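Local coordinates for clavulanic acid biosynthesis oligopeptide binding protein 2 (Streptomyces clavuligerus, PDB 2WOL) that probably binds oligopeptides as an extracellular solute-binding protein, and belongs to the biosynthetic pathway of the beta-lactamase inhibitor clavulanic acid, at residues Gly96-Tyr101 / Thr171-Leu176; Ile141-Asp146 / Arg178-Phe183. All blocks are in the same frame, centred on the assembly; numbering follows the deposited sequence.

Contact 1 (Gly96-Tyr101 / Thr171-Leu176); sequences GRTWTY and TIVFRL
The side chains of Tyr101 and Phe174 cross at about a right angle on the buried face of strands 98-102 and 171-175, the central pair of a four-stranded antiparallel sheet; CD1 of Tyr101 lies 3.9 Å from CE1 of Phe174, at the edge of the phenylalanine ring. Beside them, Ile172 brings its CG2 methyl against CB of Tyr101. Further along, the indole of Trp99, turned beside its own backbone N (chi1 -71°), sets CD1 3.7 Å from CD1 of Leu176; its NE1 donates to Gly96 O, which lies in the ring plane. Flat aromatics and branched aliphatics suit this side, where Phe183 packs on Trp99 and Phe174. The other face carries Thr98, Thr100 and Val173, beta-branched residues at home in strands. Thr98 CG2 touches Val173 CG1 at 3.7 Å, and OG1 of Thr98 bonds Asp94. Between the faces, Phe174 N reaches Trp99 O at 2.7 Å, almost straight at 178°, and Trp99 N returns a bond to Phe174 O. Where the strand ends, Leu176 N still bonds Arg97 O. The chemistry thus implies a two-sided sheet: one face apolar and aromatic, the other a mix of methyls, hydroxyls and the exposed Arg175.

Contact 2 (Ile141-Asp146 / Arg178-Phe183); sequences IPLLDD and RPFSDF
Leu143 drives one of its methyls, CD1, over the centre of the Phe180 ring, 3.9 Å from the ring centroid and only 13° off the normal, a well-formed CH-pi contact. Phe180 offers that face because its CG stands anti to the backbone N (chi1 -165°), and the two side chains cross at about a right angle. The same methyl comes to the edge of the Phe183 ring, a looser touch at 4.4 Å from CD1 of Phe183. The other leucine branch, CD2, rests 3.8 Å from CG of Arg178 and also meets CB of Phe180. A forked aliphatic side chain suits this place, since one methyl sits on the Phe180 ring while the other also reaches the Arg178 chain; the side chain is buried and has no polar atom to satisfy.

The solvent side is different in kind. Here Arg178 lends its aliphatic carbons to Leu143, then bends at chi3 (65°) and carries its guanidinium across to Pro142. Pro142 O lies over one face of that group, 3.5 Å from NH2 of Arg178, at an angle too poor for a hydrogen bond; the oxygen is instead bonded by Thr177 OG1. NH1 of Arg178 merely brushes Pro142 CB at 4.1 Å, and a glycerol molecule lies close to the proline side chain. No hydrogen bond joins the two segments, so the fit rests on apolar contact.

Within the fold, the end of helix 140-144 leans on the loop between strand 171-175 and helix 183-186. Leu186 of helix 183-186 touches both Leu143 and Phe180, Leu498 of helix 488-499 packs on Phe180, and Leu144 reaches Val124 of helix 117-127.

The centres of contact 1 and contact 2 lie 10 Å apart, and the two are in direct touch. Their segments alternate along the chain: strand 98-102 comes first, then helix 140-144, then strand 171-175, which runs on through Leu176 and Thr177 into the loop of contact 2. Gly96 O and Phe180 N, 3.1 Å apart, probably share a hydrogen bond, so the carbonyl that receives the Trp99 indole also meets the loop. Phe183 is common ground, with its CB 3.4 Å from CE2 of Trp99. Together they join the four-stranded sheet to helix 140-144 and, through Phe183, to helix 183-186. The glycerol, about 3 Å from the Pro142 side chain, does not identify a substrate site.

Contact 1 (Gly96-Tyr101 / Thr171-Leu176)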
loop_
_atom_site.group_PDB
_atom_site.type_symbol
_atom_site.label_atom_id
_atom_site.label_comp_id
_atom_site.label_asym_id
_atom_site.label_seq_id
_atom_site.Cartn_x
_atom_site.Cartn_y
_atom_site.Cartn_z
ATOM N N GLY A 96 -2.772 -22.011 -12.696
ATOM C CA GLY A 96 -2.415 -20.904 -11.811
ATOM C C GLY A 96 -1.685 -21.316 -10.543
ATOM O O GLY A 96 -1.425 -20.479 -9.675
ATOM N N ARG A 97 -1.350 -22.601 -10.443
ATOM C CA ARG A 97 -0.706 -23.154 -9.248
ATOM C C ARG A 97 0.816 -23.204 -9.337
ATOM O O ARG A 97 1.492 -23.253 -8.314
ATOM C CB ARG A 97 -1.228 -24.561 -8.954
ATOM C CG ARG A 97 -2.667 -24.630 -8.484
ATOM C CD ARG A 97 -3.151 -26.077 -8.470
ATOM N NE ARG A 97 -4.567 -26.192 -8.127
ATOM C CZ ARG A 97 -5.570 -26.130 -9.002
ATOM N NH1 ARG A 97 -5.329 -25.948 -10.295
ATOM N NH2 ARG A 97 -6.822 -26.249 -8.578
ATOM N N THR A 98 1.358 -23.210 -10.550
ATOM C CA THR A 98 2.803 -23.328 -10.728
ATOM C C THR A 98 3.377 -22.164 -11.532
ATOM O O THR A 98 2.920 -21.865 -12.640
ATOM C CB THR A 98 3.182 -24.693 -11.339
ATOM O OG1 THR A 98 2.637 -25.734 -10.518
ATOM C CG2 THR A 98 4.700 -24.862 -11.426
ATOM N N TRP A 99 4.385 -21.517 -10.953
ATOM C CA TRP A 99 4.982 -20.321 -11.523
ATOM C C TRP A 99 6.477 -20.514 -11.693
ATOM O O TRP A 99 7.193 -20.783 -10.725
ATOM C CB TRP A 99 4.691 -19.122 -10.623
ATOM C CG TRP A 99 3.263 -18.696 -10.662
ATOM C CD1 TRP A 99 2.191 -19.353 -10.129
ATOM C CD2 TRP A 99 2.744 -17.517 -11.282
ATOM N NE1 TRP A 99 1.034 -18.653 -10.374
ATOM C CE2 TRP A 99 1.345 -17.521 -11.081
ATOM C CE3 TRP A 99 3.327 -16.452 -11.979
ATOM C CZ2 TRP A 99 0.519 -16.499 -11.559
ATOM C CZ3 TRP A 99 2.510 -15.437 -12.450
ATOM C CH2 TRP A 99 1.118 -15.469 -12.240
ATOM N N THR A 100 6.937 -20.376 -12.933
ATOM C CA THR A 100 8.333 -20.592 -13.288
ATOM C C THR A 100 8.975 -19.299 -13.789
ATOM O O THR A 100 8.386 -18.572 -14.594
ATOM C CB THR A 100 8.442 -21.701 -14.366
ATOM O OG1 THR A 100 7.833 -22.901 -13.875
ATOM C CG2 THR A 100 9.890 -21.981 -14.740
ATOM N N TYR A 101 10.181 -19.018 -13.296
ATOM C CA TYR A 101 10.970 -17.857 -13.710
ATOM C C TYR A 101 12.361 -18.295 -14.131
ATOM O O TYR A 101 12.914 -19.261 -13.591
ATOM C CB TYR A 101 11.087 -16.827 -12.576
ATOM C CG TYR A 101 9.768 -16.260 -12.111
ATOM C CD1 TYR A 101 9.004 -16.930 -11.157
ATOM C CD2 TYR A 101 9.284 -15.052 -12.618
ATOM C CE1 TYR A 101 7.788 -16.422 -10.719
ATOM C CE2 TYR A 101 8.066 -14.531 -12.186
ATOM C CZ TYR A 101 7.324 -15.226 -11.236
ATOM O OH TYR A 101 6.112 -14.747 -10.789
ATOM N N THR A 171 17.113 -20.922 -12.684
ATOM C CA THR A 171 15.711 -21.310 -12.799
ATOM C C THR A 171 15.094 -21.485 -11.420
ATOM O O THR A 171 15.704 -22.074 -10.526
ATOM C CB THR A 171 15.544 -22.615 -13.610
ATOM O OG1 THR A 171 16.331 -22.537 -14.806
ATOM C CG2 THR A 171 14.086 -22.852 -13.988
ATOM N N ILE A 172 13.885 -20.963 -11.252
ATOM C CA ILE A 172 13.144 -21.141 -10.012
ATOM C C ILE A 172 11.681 -21.462 -10.304
ATOM O O ILE A 172 11.057 -20.843 -11.178
ATOM C CB ILE A 172 13.316 -19.923 -9.046
ATOM C CG1 ILE A 172 12.777 -20.255 -7.645
ATOM C CG2 ILE A 172 12.701 -18.636 -9.632
ATOM C CD1 ILE A 172 13.305 -19.343 -6.550
ATOM N N VAL A 173 11.154 -22.458 -9.593
ATOM C CA VAL A 173 9.779 -22.922 -9.780
ATOM C C VAL A 173 9.023 -22.864 -8.455
ATOM O O VAL A 173 9.457 -23.450 -7.462
ATOM C CB VAL A 173 9.732 -24.376 -10.330
ATOM C CG1 VAL A 173 8.293 -24.833 -10.531
ATOM C CG2 VAL A 173 10.512 -24.486 -11.639
ATOM N N PHE A 174 7.896 -22.152 -8.448
ATOM C CA PHE A 174 7.042 -22.057 -7.265
ATOM C C PHE A 174 5.794 -22.923 -7.443
ATOM O O PHE A 174 4.985 -22.683 -8.340
ATOM C CB PHE A 174 6.631 -20.606 -7.012
ATOM C CG PHE A 174 7.781 -19.687 -6.713
ATOM C CD1 PHE A 174 8.405 -18.967 -7.732
ATOM C CD2 PHE A 174 8.231 -19.517 -5.405
ATOM C CE1 PHE A 174 9.465 -18.110 -7.459
ATOM C CE2 PHE A 174 9.296 -18.657 -5.124
ATOM C CZ PHE A 174 9.910 -17.951 -6.151
ATOM N N ARG A 175 5.647 -23.929 -6.585
ATOM C CA ARG A 175 4.483 -24.809 -6.615
ATOM C C ARG A 175 3.526 -24.398 -5.504
ATOM O O ARG A 175 3.718 -24.755 -4.341
ATOM C CB ARG A 175 4.901 -26.271 -6.439
ATOM C CG ARG A 175 5.774 -26.834 -7.552
ATOM C CD ARG A 175 6.171 -28.256 -7.200
ATOM N NE ARG A 175 6.833 -28.966 -8.293
ATOM C CZ ARG A 175 7.273 -30.222 -8.210
ATOM N NH1 ARG A 175 7.130 -30.910 -7.083
ATOM N NH2 ARG A 175 7.863 -30.791 -9.253
ATOM N N LEU A 176 2.498 -23.642 -5.876
ATOM C CA LEU A 176 1.597 -23.035 -4.901
ATOM C C LEU A 176 0.565 -24.016 -4.369
ATOM O O LEU A 176 0.235 -25.001 -5.028
ATOM C CB LEU A 176 0.912 -21.790 -5.489
ATOM C CG LEU A 176 1.782 -20.756 -6.218
ATOM C CD1 LEU A 176 0.940 -19.579 -6.693
ATOM C CD2 LEU A 176 2.946 -20.275 -5.369
HETATM O O HOH W 1 1.531 -26.278 -7.440
#

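Contact 2 (Ile141-Asp146 / Arg178-Phe183)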
loop_
_atom_site.group_PDB
_atom_site.type_symbol
_atom_site.label_atom_id
_atom_site.label_comp_id
_atom_site.label_asym_id
_atom_site.label_seq_id
_atom_site.Cartn_x
_atom_site.Cartn_y
_atom_site.Cartn_z
ATOM N N ILE A 141 3.587 -17.117 2.695
ATOM C CA ILE A 141 3.543 -18.240 3.635
ATOM C C ILE A 141 2.392 -19.224 3.350
ATOM O O ILE A 141 2.653 -20.398 3.103
ATOM C CB ILE A 141 3.596 -17.772 5.123
ATOM C CG1 ILE A 141 4.944 -17.091 5.412
ATOM C CG2 ILE A 141 3.363 -18.950 6.072
ATOM C CD1 ILE A 141 5.108 -16.555 6.838
ATOM N N PRO A 142 1.122 -18.762 3.360
ATOM C CA PRO A 142 0.062 -19.736 3.039
ATOM C C PRO A 142 0.134 -20.314 1.622
ATOM O O PRO A 142 -0.336 -21.433 1.388
ATOM C CB PRO A 142 -1.234 -18.936 3.223
ATOM C CG PRO A 142 -0.828 -17.507 3.178
ATOM C CD PRO A 142 0.571 -17.430 3.682
ATOM N N LEU A 143 0.716 -19.565 0.690
ATOM C CA LEU A 143 0.827 -20.022 -0.693
ATOM C C LEU A 143 1.884 -21.107 -0.887
ATOM O O LEU A 143 1.826 -21.861 -1.860
ATOM C CB LEU A 143 1.102 -18.846 -1.634
ATOM C CG LEU A 143 -0.054 -17.872 -1.872
ATOM C CD1 LEU A 143 0.447 -16.671 -2.649
ATOM C CD2 LEU A 143 -1.211 -18.547 -2.604
ATOM N N LEU A 144 2.842 -21.189 0.034
ATOM C CA LEU A 144 3.970 -22.118 -0.127
ATOM C C LEU A 144 4.131 -23.152 0.989
ATOM O O LEU A 144 4.862 -24.131 0.826
ATOM C CB LEU A 144 5.277 -21.343 -0.327
ATOM C CG LEU A 144 5.397 -20.521 -1.617
ATOM C CD1 LEU A 144 6.586 -19.595 -1.548
ATOM C CD2 LEU A 144 5.479 -21.417 -2.855
ATOM N N ASP A 145 3.452 -22.944 2.111
ATOM C CA ASP A 145 3.581 -23.842 3.257
ATOM C C ASP A 145 2.702 -25.085 3.123
ATOM O O ASP A 145 1.532 -24.997 2.732
ATOM C CB ASP A 145 3.235 -23.106 4.554
ATOM C CG ASP A 145 3.964 -23.662 5.765
ATOM O OD1 ASP A 145 4.967 -24.389 5.597
ATOM O OD2 ASP A 145 3.542 -23.346 6.896
ATOM N N ASP A 146 3.276 -26.235 3.463
ATOM C CA ASP A 146 2.531 -27.478 3.569
ATOM C C ASP A 146 2.024 -27.617 5.006
ATOM O O ASP A 146 2.821 -27.811 5.925
ATOM C CB ASP A 146 3.429 -28.662 3.198
ATOM C CG ASP A 146 2.689 -29.995 3.196
ATOM O OD1 ASP A 146 1.516 -30.052 3.616
ATOM O OD2 ASP A 146 3.305 -30.993 2.772
ATOM N N ARG A 178 -2.486 -23.323 -3.908
ATOM C CA ARG A 178 -3.759 -22.953 -4.522
ATOM C C ARG A 178 -3.467 -22.029 -5.704
ATOM O O ARG A 178 -2.388 -21.442 -5.765
ATOM C CB ARG A 178 -4.661 -22.245 -3.499
ATOM C CG ARG A 178 -4.103 -20.921 -2.969
ATOM C CD ARG A 178 -4.612 -20.596 -1.571
ATOM N NE ARG A 178 -4.145 -21.570 -0.584
ATOM C CZ ARG A 178 -4.150 -21.384 0.734
ATOM N NH1 ARG A 178 -4.590 -20.246 1.255
ATOM N NH2 ARG A 178 -3.706 -22.344 1.534
ATOM N N PRO A 179 -4.413 -21.906 -6.657
ATOM C CA PRO A 179 -4.198 -20.953 -7.745
ATOM C C PRO A 179 -4.059 -19.525 -7.214
ATOM O O PRO A 179 -4.768 -19.138 -6.284
ATOM C CB PRO A 179 -5.471 -21.087 -8.588
ATOM C CG PRO A 179 -6.002 -22.437 -8.259
ATOM C CD PRO A 179 -5.691 -22.624 -6.808
ATOM N N PHE A 180 -3.136 -18.765 -7.793
ATOM C CA PHE A 180 -2.949 -17.373 -7.401
ATOM C C PHE A 180 -2.583 -16.512 -8.605
ATOM O O PHE A 180 -1.421 -16.451 -9.013
ATOM C CB PHE A 180 -1.907 -17.238 -6.281
ATOM C CG PHE A 180 -1.937 -15.900 -5.601
ATOM C CD1 PHE A 180 -2.920 -15.616 -4.658
ATOM C CD2 PHE A 180 -1.005 -14.917 -5.914
ATOM C CE1 PHE A 180 -2.975 -14.379 -4.037
ATOM C CE2 PHE A 180 -1.051 -13.678 -5.294
ATOM C CZ PHE A 180 -2.040 -13.408 -4.355
ATOM N N SER A 181 -3.592 -15.832 -9.147
ATOM C CA SER A 181 -3.459 -15.042 -10.372
ATOM C C SER A 181 -2.393 -13.945 -10.281
ATOM O O SER A 181 -1.791 -13.574 -11.288
ATOM C CB SER A 181 -4.810 -14.415 -10.751
ATOM O OG SER A 181 -5.313 -13.596 -9.707
ATOM N N ASP A 182 -2.157 -13.444 -9.069
ATOM C CA ASP A 182 -1.345 -12.240 -8.873
ATOM C C ASP A 182 0.104 -12.498 -8.444
ATOM O O ASP A 182 0.744 -11.625 -7.852
ATOM C CB ASP A 182 -2.042 -11.300 -7.874
ATOM C CG ASP A 182 -3.410 -10.831 -8.357
ATOM O OD1 ASP A 182 -3.754 -11.048 -9.544
ATOM O OD2 ASP A 182 -4.141 -10.239 -7.540
ATOM N N PHE A 183 0.638 -13.676 -8.763
ATOM C CA PHE A 183 1.956 -14.046 -8.236
ATOM C C PHE A 183 3.118 -13.142 -8.684
ATOM O O PHE A 183 4.049 -12.900 -7.908
ATOM C CB PHE A 183 2.269 -15.522 -8.491
ATOM C CG PHE A 183 3.324 -16.082 -7.577
ATOM C CD1 PHE A 183 3.026 -16.376 -6.245
ATOM C CD2 PHE A 183 4.614 -16.310 -8.042
ATOM C CE1 PHE A 183 3.992 -16.882 -5.394
ATOM C CE2 PHE A 183 5.590 -16.830 -7.196
ATOM C CZ PHE A 183 5.278 -17.116 -5.874
#